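Local coordinates for SRPBCC family protein (Bacillus thuringiensis serovar konkukian, PDB 3F08) that is of unknown function but has a Bet v 1-like SRPBCC fold, and so probably binds a hydrophobic or lipid-like ligand between its sheet and long helix, at residues B[130-133]-B[134-138]; B[16-19]-B[20-23]; B[119-122]-B[123-127]. The protein carries 5 engineered substitutions. All blocks are in the same frame, centred on the assembly; numbering follows the deposited sequence.

Contact 1: B[130-133]-B[134-138]; sequences KALQ and HAFLD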
ATOM      1  N   LYS B 130       4.000 -22.752   4.634  1.00 18.74           N
ATOM      2  CA  LYS B 130       3.994 -24.094   4.063  1.00 19.53           C
ATOM      3  C   LYS B 130       3.111 -24.040   2.820  1.00 17.84           C
ATOM      4  O   LYS B 130       3.397 -24.689   1.812  1.00 17.48           O
ATOM      5  CB  LYS B 130       3.439 -25.113   5.064  1.00 22.76           C
ATOM      6  CG  LYS B 130       4.388 -25.423   6.220  1.00 27.33           C
ATOM      7  CD  LYS B 130       3.786 -26.439   7.184  1.00 32.99           C
ATOM      8  CE  LYS B 130       4.730 -26.741   8.348  1.00 35.67           C
ATOM      9  NZ  LYS B 130       4.075 -27.605   9.372  1.00 35.76           N
ATOM     10  N   ALA B 131       2.046 -23.245   2.898  1.00 14.86           N
ATOM     11  CA  ALA B 131       1.125 -23.083   1.782  1.00 14.09           C
ATOM     12  C   ALA B 131       1.859 -22.364   0.653  1.00 13.40           C
ATOM     13  O   ALA B 131       1.677 -22.686  -0.517  1.00 11.85           O
ATOM     14  CB  ALA B 131      -0.107 -22.285   2.217  1.00 14.06           C
ATOM     15  N   LEU B 132       2.702 -21.400   1.009  1.00 11.15           N
ATOM     16  CA  LEU B 132       3.468 -20.670   0.002  1.00 13.14           C
ATOM     17  C   LEU B 132       4.455 -21.617  -0.695  1.00 15.04           C
ATOM     18  O   LEU B 132       4.674 -21.525  -1.904  1.00 15.34           O
ATOM     19  CB  LEU B 132       4.236 -19.511   0.662  1.00 13.20           C
ATOM     20  CG  LEU B 132       5.139 -18.660  -0.242  1.00 13.58           C
ATOM     21  CD1 LEU B 132       4.311 -18.046  -1.361  1.00 13.10           C
ATOM     22  CD2 LEU B 132       5.829 -17.569   0.581  1.00 10.96           C
ATOM     23  N   GLN B 133       5.057 -22.521   0.078  1.00 15.44           N
ATOM     24  CA  GLN B 133       6.012 -23.480  -0.475  1.00 15.81           C
ATOM     25  C   GLN B 133       5.271 -24.379  -1.450  1.00 15.86           C
ATOM     26  O   GLN B 133       5.764 -24.679  -2.538  1.00 15.54           O
ATOM     27  CB  GLN B 133       6.641 -24.339   0.634  1.00 14.87           C
ATOM     28  CG  GLN B 133       7.771 -25.267   0.147  1.00 16.29           C
ATOM     29  CD  GLN B 133       9.078 -24.525  -0.155  1.00 18.05           C
ATOM     30  OE1 GLN B 133      10.065 -24.651   0.579  1.00 18.76           O
ATOM     31  NE2 GLN B 133       9.086 -23.749  -1.233  1.00 13.11           N
ATOM     32  N   HIS B 134       4.075 -24.799  -1.056  1.00 16.26           N
ATOM     33  CA  HIS B 134       3.269 -25.664  -1.898  1.00 17.85           C
ATOM     34  C   HIS B 134       2.934 -24.978  -3.217  1.00 19.44           C
ATOM     35  O   HIS B 134       2.958 -25.606  -4.274  1.00 18.22           O
ATOM     36  CB  HIS B 134       1.986 -26.062  -1.164  1.00 20.73           C
ATOM     37  CG  HIS B 134       1.023 -26.836  -2.008  1.00 22.96           C
ATOM     38  ND1 HIS B 134      -0.046 -26.246  -2.651  1.00 25.85           N
ATOM     39  CD2 HIS B 134       0.976 -28.150  -2.330  1.00 23.17           C
ATOM     40  CE1 HIS B 134      -0.710 -27.165  -3.329  1.00 26.06           C
ATOM     41  NE2 HIS B 134      -0.110 -28.329  -3.151  1.00 26.20           N
ATOM     42  N   ALA B 135       2.631 -23.686  -3.149  1.00 20.07           N
ATOM     43  CA  ALA B 135       2.299 -22.909  -4.337  1.00 22.06           C
ATOM     44  C   ALA B 135       3.465 -22.908  -5.319  1.00 23.18           C
ATOM     45  O   ALA B 135       3.266 -22.943  -6.533  1.00 25.74           O
ATOM     46  CB  ALA B 135       1.943 -21.478  -3.936  1.00 22.43           C
ATOM     47  N   PHE B 136       4.686 -22.879  -4.798  1.00 23.48           N
ATOM     48  CA  PHE B 136       5.852 -22.874  -5.666  1.00 25.58           C
ATOM     49  C   PHE B 136       6.302 -24.246  -6.141  1.00 28.44           C
ATOM     50  O   PHE B 136       7.167 -24.361  -7.008  1.00 29.78           O
ATOM     51  CB  PHE B 136       6.992 -22.125  -4.991  1.00 23.36           C
ATOM     52  CG  PHE B 136       6.985 -20.666  -5.298  1.00 21.82           C
ATOM     53  CD1 PHE B 136       7.566 -20.193  -6.474  1.00 21.30           C
ATOM     54  CD2 PHE B 136       6.318 -19.769  -4.467  1.00 19.45           C
ATOM     55  CE1 PHE B 136       7.481 -18.845  -6.821  1.00 20.75           C
ATOM     56  CE2 PHE B 136       6.225 -18.421  -4.805  1.00 17.98           C
ATOM     57  CZ  PHE B 136       6.806 -17.956  -5.984  1.00 17.95           C
ATOM     58  N   LEU B 137       5.720 -25.287  -5.562  1.00 31.66           N
ATOM     59  CA  LEU B 137       6.022 -26.647  -5.976  1.00 35.28           C
ATOM     60  C   LEU B 137       5.115 -26.845  -7.189  1.00 37.88           C
ATOM     61  O   LEU B 137       5.349 -27.710  -8.032  1.00 36.59           O
ATOM     62  CB  LEU B 137       5.646 -27.639  -4.868  1.00 34.08           C
ATOM     63  CG  LEU B 137       6.740 -28.313  -4.027  1.00 34.63           C
ATOM     64  CD1 LEU B 137       7.757 -27.295  -3.540  1.00 35.37           C
ATOM     65  CD2 LEU B 137       6.087 -29.025  -2.848  1.00 33.38           C
ATOM     66  N   ASP B 138       4.084 -26.000  -7.252  1.00 41.58           N
ATOM     67  CA  ASP B 138       3.075 -26.000  -8.311  1.00 45.79           C
ATOM     68  C   ASP B 138       2.013 -27.065  -8.051  1.00 47.43           C
ATOM     69  O   ASP B 138       0.870 -26.679  -7.718  1.00 48.06           O
ATOM     70  CB  ASP B 138       3.727 -26.210  -9.688  1.00 46.78           C
ATOM     71  CG  ASP B 138       4.598 -25.033 -10.106  1.00 49.17           C
ATOM     72  OD1 ASP B 138       4.101 -23.887 -10.046  1.00 48.08           O
ATOM     73  OD2 ASP B 138       5.770 -25.247 -10.498  1.00 49.61           O
TER

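Contact 2: B[16-19]-B[20-23]; sequences QVWQ and LIGG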
ATOM      1  N   GLN B  16       9.836 -13.729  -8.002  1.00 14.01           N
ATOM      2  CA  GLN B  16       8.654 -14.581  -8.160  1.00 14.44           C
ATOM      3  C   GLN B  16       7.814 -14.533  -6.891  1.00 14.19           C
ATOM      4  O   GLN B  16       6.615 -14.316  -6.941  1.00 14.36           O
ATOM      5  CB  GLN B  16       9.037 -16.043  -8.388  1.00 15.67           C
ATOM      6  CG  GLN B  16       9.930 -16.341  -9.569  1.00 21.81           C
ATOM      7  CD  GLN B  16      10.334 -17.814  -9.590  1.00 26.82           C
ATOM      8  OE1 GLN B  16       9.497 -18.697  -9.816  1.00 30.42           O
ATOM      9  NE2 GLN B  16      11.611 -18.086  -9.337  1.00 23.71           N
ATOM     10  N   VAL B  17       8.462 -14.754  -5.752  1.00 12.98           N
ATOM     11  CA  VAL B  17       7.762 -14.755  -4.479  1.00 13.64           C
ATOM     12  C   VAL B  17       7.069 -13.435  -4.165  1.00 13.81           C
ATOM     13  O   VAL B  17       5.899 -13.429  -3.781  1.00 12.81           O
ATOM     14  CB  VAL B  17       8.715 -15.099  -3.322  1.00 13.26           C
ATOM     15  CG1 VAL B  17       7.934 -15.125  -2.000  1.00 10.99           C
ATOM     16  CG2 VAL B  17       9.378 -16.447  -3.590  1.00 10.99           C
ATOM     17  N   TRP B  18       7.783 -12.320  -4.307  1.00 13.52           N
ATOM     18  CA  TRP B  18       7.174 -11.025  -4.028  1.00 14.75           C
ATOM     19  C   TRP B  18       6.074 -10.725  -5.052  1.00 14.12           C
ATOM     20  O   TRP B  18       5.075 -10.089  -4.728  1.00 15.63           O
ATOM     21  CB  TRP B  18       8.226  -9.911  -4.025  1.00 13.31           C
ATOM     22  CG  TRP B  18       7.630  -8.557  -3.740  1.00 13.48           C
ATOM     23  CD1 TRP B  18       7.515  -7.508  -4.610  1.00 14.09           C
ATOM     24  CD2 TRP B  18       7.029  -8.123  -2.505  1.00 12.50           C
ATOM     25  NE1 TRP B  18       6.876  -6.448  -3.994  1.00 15.52           N
ATOM     26  CE2 TRP B  18       6.568  -6.800  -2.705  1.00 12.33           C
ATOM     27  CE3 TRP B  18       6.834  -8.724  -1.256  1.00 11.80           C
ATOM     28  CZ2 TRP B  18       5.925  -6.065  -1.695  1.00 11.99           C
ATOM     29  CZ3 TRP B  18       6.188  -7.988  -0.243  1.00 12.95           C
ATOM     30  CH2 TRP B  18       5.744  -6.673  -0.478  1.00 10.93           C
ATOM     31  N   GLN B  19       6.248 -11.196  -6.283  1.00 15.28           N
ATOM     32  CA  GLN B  19       5.233 -10.980  -7.311  1.00 16.75           C
ATOM     33  C   GLN B  19       3.948 -11.650  -6.838  1.00 16.31           C
ATOM     34  O   GLN B  19       2.861 -11.090  -6.940  1.00 17.16           O
ATOM     35  CB  GLN B  19       5.646 -11.616  -8.641  1.00 18.26           C
ATOM     36  CG  GLN B  19       5.657 -10.666  -9.840  1.00 24.55           C
ATOM     37  CD  GLN B  19       4.390  -9.834  -9.980  1.00 25.15           C
ATOM     38  OE1 GLN B  19       3.303 -10.351 -10.263  1.00 25.78           O
ATOM     39  NE2 GLN B  19       4.528  -8.532  -9.781  1.00 28.87           N
ATOM     40  N   LEU B  20       4.100 -12.862  -6.315  1.00 16.52           N
ATOM     41  CA  LEU B  20       2.989 -13.668  -5.823  1.00 15.61           C
ATOM     42  C   LEU B  20       2.344 -13.117  -4.547  1.00 14.89           C
ATOM     43  O   LEU B  20       1.126 -12.930  -4.494  1.00 13.56           O
ATOM     44  CB  LEU B  20       3.480 -15.098  -5.554  1.00 15.65           C
ATOM     45  CG  LEU B  20       2.564 -16.324  -5.685  1.00 20.03           C
ATOM     46  CD1 LEU B  20       2.669 -17.178  -4.444  1.00 17.18           C
ATOM     47  CD2 LEU B  20       1.135 -15.907  -5.919  1.00 19.80           C
ATOM     48  N   ILE B  21       3.157 -12.845  -3.529  1.00 12.68           N
ATOM     49  CA  ILE B  21       2.623 -12.397  -2.245  1.00 13.65           C
ATOM     50  C   ILE B  21       2.638 -10.902  -1.916  1.00 13.70           C
ATOM     51  O   ILE B  21       2.049 -10.490  -0.923  1.00 14.53           O
ATOM     52  CB  ILE B  21       3.327 -13.141  -1.092  1.00 12.67           C
ATOM     53  CG1 ILE B  21       4.755 -12.612  -0.910  1.00 12.94           C
ATOM     54  CG2 ILE B  21       3.399 -14.633  -1.420  1.00 11.83           C
ATOM     55  CD1 ILE B  21       5.470 -13.186   0.299  1.00 12.11           C
ATOM     56  N   GLY B  22       3.302 -10.095  -2.735  1.00 14.18           N
ATOM     57  CA  GLY B  22       3.369  -8.661  -2.476  1.00 13.59           C
ATOM     58  C   GLY B  22       2.040  -7.915  -2.479  1.00 12.73           C
ATOM     59  O   GLY B  22       1.912  -6.866  -1.844  1.00 10.11           O
ATOM     60  N   GLY B  23       1.058  -8.446  -3.203  1.00 12.12           N
ATOM     61  CA  GLY B  23      -0.244  -7.807  -3.273  1.00 12.17           C
ATOM     62  C   GLY B  23      -1.008  -7.960  -1.977  1.00 12.21           C
ATOM     63  O   GLY B  23      -1.174  -9.071  -1.470  1.00 12.52           O
TER

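Contact 3: B[119-122]-B[123-127]; sequences NLVH and GIYSD. Engineered in segment 119-122: Val121 (natural residue Phe).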
ATOM      1  N   ASN B 119       1.797 -19.267  20.283  1.00 18.04           N
ATOM      2  CA  ASN B 119       1.659 -20.532  19.563  1.00 19.15           C
ATOM      3  C   ASN B 119       0.603 -20.437  18.464  1.00 19.37           C
ATOM      4  O   ASN B 119       0.766 -21.004  17.386  1.00 18.60           O
ATOM      5  CB  ASN B 119       1.300 -21.663  20.538  1.00 18.85           C
ATOM      6  CG  ASN B 119       1.111 -23.001  19.842  1.00 19.34           C
ATOM      7  OD1 ASN B 119       1.955 -23.426  19.055  1.00 20.49           O
ATOM      8  ND2 ASN B 119       0.004 -23.674  20.138  0.50 19.33           N
ATOM      9  N   LEU B 120      -0.484 -19.723  18.741  1.00 19.31           N
ATOM     10  CA  LEU B 120      -1.549 -19.560  17.760  1.00 19.19           C
ATOM     11  C   LEU B 120      -1.069 -18.721  16.573  1.00 17.86           C
ATOM     12  O   LEU B 120      -1.280 -19.079  15.419  1.00 17.98           O
ATOM     13  CB  LEU B 120      -2.759 -18.885  18.402  1.00 20.97           C
ATOM     14  CG  LEU B 120      -3.814 -18.361  17.424  1.00 25.57           C
ATOM     15  CD1 LEU B 120      -4.490 -19.531  16.707  1.00 26.72           C
ATOM     16  CD2 LEU B 120      -4.842 -17.542  18.184  1.00 27.77           C
ATOM     17  N   VAL B 121      -0.434 -17.596  16.867  1.00 16.55           N
ATOM     18  CA  VAL B 121       0.069 -16.722  15.813  1.00 16.97           C
ATOM     19  C   VAL B 121       1.168 -17.417  15.012  1.00 16.19           C
ATOM     20  O   VAL B 121       1.158 -17.392  13.786  1.00 16.89           O
ATOM     21  CB  VAL B 121       0.599 -15.406  16.406  1.00 16.04           C
ATOM     22  CG1 VAL B 121       1.224 -14.552  15.319  1.00 16.82           C
ATOM     23  CG2 VAL B 121      -0.551 -14.649  17.070  1.00 15.68           C
ATOM     24  N   HIS B 122       2.107 -18.053  15.704  1.00 16.95           N
ATOM     25  CA  HIS B 122       3.186 -18.755  15.021  1.00 16.38           C
ATOM     26  C   HIS B 122       2.603 -19.853  14.134  1.00 14.77           C
ATOM     27  O   HIS B 122       3.092 -20.096  13.035  1.00 16.23           O
ATOM     28  CB  HIS B 122       4.162 -19.354  16.043  1.00 17.18           C
ATOM     29  CG  HIS B 122       5.387 -19.957  15.428  1.00 18.79           C
ATOM     30  ND1 HIS B 122       5.392 -21.211  14.855  1.00 20.62           N
ATOM     31  CD2 HIS B 122       6.645 -19.473  15.288  1.00 19.34           C
ATOM     32  CE1 HIS B 122       6.603 -21.475  14.394  1.00 18.90           C
ATOM     33  NE2 HIS B 122       7.380 -20.437  14.643  1.00 19.24           N
ATOM     34  N   GLY B 123       1.550 -20.504  14.617  1.00 15.82           N
ATOM     35  CA  GLY B 123       0.909 -21.559  13.849  1.00 16.25           C
ATOM     36  C   GLY B 123       0.308 -21.016  12.562  1.00 16.06           C
ATOM     37  O   GLY B 123       0.330 -21.672  11.523  1.00 19.07           O
ATOM     38  N   ILE B 124      -0.238 -19.811  12.632  1.00 16.65           N
ATOM     39  CA  ILE B 124      -0.826 -19.182  11.465  1.00 15.16           C
ATOM     40  C   ILE B 124       0.255 -18.859  10.434  1.00 15.84           C
ATOM     41  O   ILE B 124       0.096 -19.138   9.241  1.00 15.91           O
ATOM     42  CB  ILE B 124      -1.566 -17.895  11.860  1.00 16.33           C
ATOM     43  CG1 ILE B 124      -2.746 -18.245  12.766  1.00 17.70           C
ATOM     44  CG2 ILE B 124      -2.062 -17.157  10.603  1.00 16.95           C
ATOM     45  CD1 ILE B 124      -3.511 -17.029  13.276  1.00 16.17           C
ATOM     46  N   TYR B 125       1.361 -18.283  10.892  1.00 13.84           N
ATOM     47  CA  TYR B 125       2.453 -17.942   9.989  1.00 13.95           C
ATOM     48  C   TYR B 125       3.068 -19.192   9.365  1.00 14.61           C
ATOM     49  O   TYR B 125       3.345 -19.225   8.168  1.00 13.44           O
ATOM     50  CB  TYR B 125       3.552 -17.182  10.732  1.00 11.83           C
ATOM     51  CG  TYR B 125       3.127 -15.868  11.336  1.00 11.87           C
ATOM     52  CD1 TYR B 125       1.921 -15.259  10.980  1.00 11.53           C
ATOM     53  CD2 TYR B 125       3.960 -15.204  12.237  1.00  8.58           C
ATOM     54  CE1 TYR B 125       1.557 -14.010  11.512  1.00 10.95           C
ATOM     55  CE2 TYR B 125       3.614 -13.973  12.767  1.00 11.69           C
ATOM     56  CZ  TYR B 125       2.414 -13.374  12.406  1.00 12.53           C
ATOM     57  OH  TYR B 125       2.095 -12.137  12.932  1.00 12.24           O
ATOM     58  N   SER B 126       3.280 -20.216  10.189  1.00 15.86           N
ATOM     59  CA  SER B 126       3.867 -21.464   9.730  1.00 16.99           C
ATOM     60  C   SER B 126       3.003 -22.196   8.705  1.00 17.06           C
ATOM     61  O   SER B 126       3.521 -22.816   7.777  1.00 15.90           O
ATOM     62  CB  SER B 126       4.146 -22.377  10.919  1.00 19.10           C
ATOM     63  OG  SER B 126       4.542 -23.656  10.463  1.00 25.26           O
ATOM     64  N   ASP B 127       1.686 -22.137   8.873  1.00 17.59           N
ATOM     65  CA  ASP B 127       0.785 -22.788   7.923  1.00 18.04           C
ATOM     66  C   ASP B 127       0.812 -22.037   6.605  1.00 16.64           C
ATOM     67  O   ASP B 127       0.798 -22.643   5.533  1.00 16.47           O
ATOM     68  CB  ASP B 127      -0.654 -22.801   8.444  1.00 20.65           C
ATOM     69  CG  ASP B 127      -0.886 -23.870   9.484  1.00 25.01           C
ATOM     70  OD1 ASP B 127      -0.076 -24.822   9.549  1.00 25.58           O
ATOM     71  OD2 ASP B 127      -1.894 -23.767  10.219  1.00 26.70           O
TER

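Contact 1: B[130-133]-B[134-138]
The Phe136 ring meets Leu132 along its edge: Leu132 O lies in the plane of the ring, 3.5 Å from Phe136 CD2. At the same rim, Leu132 CD1 reaches Phe136 CE2 at 4.0 Å, so the leucine meets the ring from beside it rather than over a face. These two side chains, one helical turn apart, lie alongside each other and point the same way. Leu132 attains this position because its CG stands anti to the backbone N (chi1 178°), and one methyl branch is thereby carried forward to the ring. The other flat group, the imidazole of His134, is oblique to Ala131 O and makes no stack; its CB does the touching, 3.5 Å from that oxygen.

Backbone bonds underlie this packing. His134 N donates to Lys130 O at 2.9 Å, and Ala135 N to Ala131 O at 3.0 Å, both in the i to i-4 pattern of an alpha helix. One residue on, Phe136 N is shared: its bond to Leu132 O is joined by a weak, strongly bent one to Gln133 O (123° at the hydrogen). Gln133 O also takes a weak bond from Leu137 N, and Leu137 CD1 packs against the same oxygen at 3.4 Å. These weak, bent bonds show a less regular geometry than that of the preceding turn.

The last turns of helix 114-137 thus present Leu132 and Phe136 to helix 14-21 and strand 3-10. Both rest on Leu20 of that helix and on Ile10 of that strand, while Trp30, from a loop, touches Leu132.

Contact 2: B[16-19]-B[20-23]
The Trp18 side chain reaches forward over Gly22. Its CB points away from 20-23, but CG is anti to the backbone N (chi1 180°), which puts the indole beside the carbonyl and lays it over the next turn. CE3 passes Ile21 CG1 at 4.4 Å. The benzene half then covers Gly22 CA, which lies 3.4 Å from the six-membered ring centroid and only 1° off the ring normal, a nearly centred CH-pi contact. On the pyrrole side, NE1 is hydrogen-bonded to Asp65 OD1, which helps hold the ring in its orientation.

The same turn is held by main-chain bonds. Gly22 N donates to Trp18 O at 2.7 Å in a bent bond, whereas the preceding one, Ile21 N to Val17 O at 2.8 Å, is almost straight. Ile21 CG1 sits between its own backbone N and carbonyl carbon (chi1 74°), close over Val17 O at 3.2 Å; its CD1 then lies alongside Val17 CG1 at 3.9 Å. Both side chains pack on Val90 of strand 81-92.

Arg44 of the second subunit hydrogen-bonds Trp18 O and Gln19 O and makes a cation-pi contact with Trp18. Trp18 O therefore has two donors, one from each subunit. A positive charge among carbonyls near the end of helix 14-21 would probably be favoured by the helix dipole, consistent with a polar and cation-pi contribution to the dimer contact.

Contact 3: B[119-122]-B[123-127]
Four successive i to i-4 bonds make this a regular alpha-helical segment, from Gly123 N to Asn119 O (2.9 Å) through Ser126 N to His122 O; the straightest, Tyr125 N to Val121 O at 3.0 Å, bends only to 165° at the hydrogen.

The main side-chain contact joins Val121 and Tyr125, which lie side by side and point the same way. Val121 is an engineered residue, Phe in the natural sequence, so the packing described is that of the altered protein. Its CG1, anti to the backbone N (chi1 175°), lies over a face of the phenol ring toward the hydroxyl end, 3.4 Å from Tyr125 CZ and 3.8 Å from the ring centroid, a CH-pi contact. Val121 O stands over the same face at the other end of the ring, 3.5 Å from Tyr125 CG.

Such placement fits the helix-grip fold of Bet v 1-like proteins, in which a long C-terminal helix packs across a curved antiparallel sheet. Tyr125 accordingly points to the sheet: its OH is hydrogen-bonded to Tyr84 OH and Ser86 OG, and its ring stacks with that of Trp103. Thr4, on strand 3-10, touches Val121.

On the next flank, Ile124 CG1 lies close to Leu120 O at 3.1 Å, and CD1 of Ile124 meets CD1 of Leu120 at 4.4 Å; the loop residues Phe79 and Pro80 touch this side. On the flank of His122, whose imidazole is oblique to Ser126 CB, Ser126 CB lies 3.3 Å from His122 O.

In the fold
From the N terminus, contact 2 comes first, in helix 14-21 just after strand 3-10. The remaining strands follow, and the chain then enters helix 114-137, where contact 3 precedes contact 1. All three are in series, none nests in or crosses another, and each closes only helical turns. Contacts 1 and 3 share the long helix, their centres about 17 Å apart. Contacts 1 and 2 are distant in sequence but touch in space: Leu132 CD1 lies 3.5 Å from Ile21 CG2, and Phe136 CZ 3.6 Å from Val17 N, tying the two helices together. Contacts 2 and 3 do not touch; they lie on opposite sides of the chain's centre.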